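Local atomic coordinates of ABC sugar transporter, periplasmic sugar binding protein (Legionella pneumophila subsp. pneumophila, PDB entry 3ROT), a protein that probably binds a sugar in the periplasm and delivers it to an ABC transporter. Residues 198-201 against 202-205. Numbering follows the deposited sequence.
Sequences QALD and PLGQ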
loop_
_atom_site.group_PDB
_atom_site.type_symbol
_atom_site.label_atom_id
_atom_site.label_comp_id
_atom_site.label_asym_id
_atom_site.label_seq_id
_atom_site.Cartn_x
_atom_site.Cartn_y
_atom_site.Cartn_z
ATOM N N GLN A 198 8.032 -2.873 -0.119
ATOM C CA GLN A 198 7.693 -1.466 -0.365
ATOM C C GLN A 198 8.474 -0.903 -1.554
ATOM O O GLN A 198 8.021 0.031 -2.225
ATOM C CB GLN A 198 7.990 -0.613 0.860
ATOM C CG GLN A 198 7.223 -1.006 2.104
ATOM C CD GLN A 198 7.866 -0.420 3.344
ATOM O OE1 GLN A 198 9.050 -0.668 3.625
ATOM N NE2 GLN A 198 7.102 0.364 4.087
ATOM N N ALA A 199 9.667 -1.446 -1.786
ATOM C CA ALA A 199 10.477 -1.014 -2.915
ATOM C C ALA A 199 10.006 -1.786 -4.145
ATOM O O ALA A 199 9.902 -1.234 -5.241
ATOM C CB ALA A 199 11.964 -1.300 -2.655
ATOM N N LEU A 200 9.710 -3.068 -3.956
ATOM C CA LEU A 200 9.273 -3.912 -5.062
ATOM C C LEU A 200 7.945 -3.538 -5.736
ATOM O O LEU A 200 7.876 -3.533 -6.960
ATOM C CB LEU A 200 9.223 -5.381 -4.625
ATOM C CG LEU A 200 8.914 -6.373 -5.755
ATOM C CD1 LEU A 200 9.977 -6.270 -6.848
ATOM C CD2 LEU A 200 8.875 -7.793 -5.195
ATOM N N ASP A 201 6.897 -3.224 -4.974
ATOM C CA ASP A 201 5.607 -2.891 -5.601
ATOM C C ASP A 201 5.687 -1.847 -6.716
ATOM O O ASP A 201 5.294 -2.119 -7.861
ATOM C CB ASP A 201 4.579 -2.410 -4.571
ATOM C CG ASP A 201 4.166 -3.491 -3.610
ATOM O OD1 ASP A 201 3.990 -4.653 -4.047
ATOM O OD2 ASP A 201 4.000 -3.168 -2.413
ATOM N N PRO A 202 6.164 -0.627 -6.399
ATOM C CA PRO A 202 6.248 0.377 -7.463
ATOM C C PRO A 202 7.169 -0.059 -8.605
ATOM O O PRO A 202 6.934 0.284 -9.762
ATOM C CB PRO A 202 6.726 1.631 -6.727
ATOM C CG PRO A 202 7.422 1.104 -5.540
ATOM C CD PRO A 202 6.568 -0.050 -5.105
ATOM N N LEU A 203 8.208 -0.826 -8.282
ATOM C CA LEU A 203 9.104 -1.325 -9.319
ATOM C C LEU A 203 8.346 -2.357 -10.173
ATOM O O LEU A 203 8.419 -2.339 -11.406
ATOM C CB LEU A 203 10.342 -1.972 -8.701
ATOM C CG LEU A 203 11.217 -2.784 -9.665
ATOM C CD1 LEU A 203 11.669 -1.902 -10.819
ATOM C CD2 LEU A 203 12.421 -3.368 -8.917
ATOM N N GLY A 204 7.602 -3.241 -9.511
ATOM C CA GLY A 204 6.846 -4.257 -10.231
ATOM C C GLY A 204 5.818 -3.710 -11.218
ATOM O O GLY A 204 5.479 -4.359 -12.213
ATOM N N GLN A 205 5.300 -2.521 -10.945
ATOM C CA GLN A 205 4.316 -1.936 -11.840
ATOM C C GLN A 205 4.980 -1.592 -13.170
ATOM O O GLN A 205 4.375 -1.751 -14.228
ATOM C CB GLN A 205 3.692 -0.699 -11.204
ATOM C CG GLN A 205 2.501 -0.165 -11.965
ATOM C CD GLN A 205 1.821 0.970 -11.236
ATOM O OE1 GLN A 205 2.463 1.959 -10.865
ATOM N NE2 GLN A 205 0.516 0.840 -11.025
#
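P202 packs against the turn before it in a local contact within helix 197-208, a proline kink in the domain built on the five-stranded parallel sheet. Its ring nitrogen carries no hydrogen, so the carbonyl of Q198 gains no backbone bond from it; instead P202 CD sits 3.2 Å from Q198 O, while P202 CG lies 3.4 Å from A199 O. The ring occupies the place of the missing bond, and the helix kinks here; A199 O is 3.5 Å from L203 N, consistent with a turn spread by the ring. The i to i+4 pattern resumes with G204, which has no side chain and whose N donates to L200 O at 2.6 Å. Q205 N follows, bonding to D201 O at 3.1 Å along a more bent path (139°). Beyond the backbone, Q205 OE1 hydrogen-bonds with T19 OG1 and NE2 with P16 O, both of the second subunit, a double role that suits an amide. D201 OD1 accepts a hydrogen bond from N229 of helix 228-235. With CG anti to its backbone N (chi1 168°), L203 brings CD2 within 4.3 Å of L200 CD1. Small A199 and branched L200 and L203 make the apolar face that packs on C194 of strand 191-194, L203 also touching I192; L200 reaches strand 220-224 as well, and P202 packs on P172 and V175 of helix 172-185.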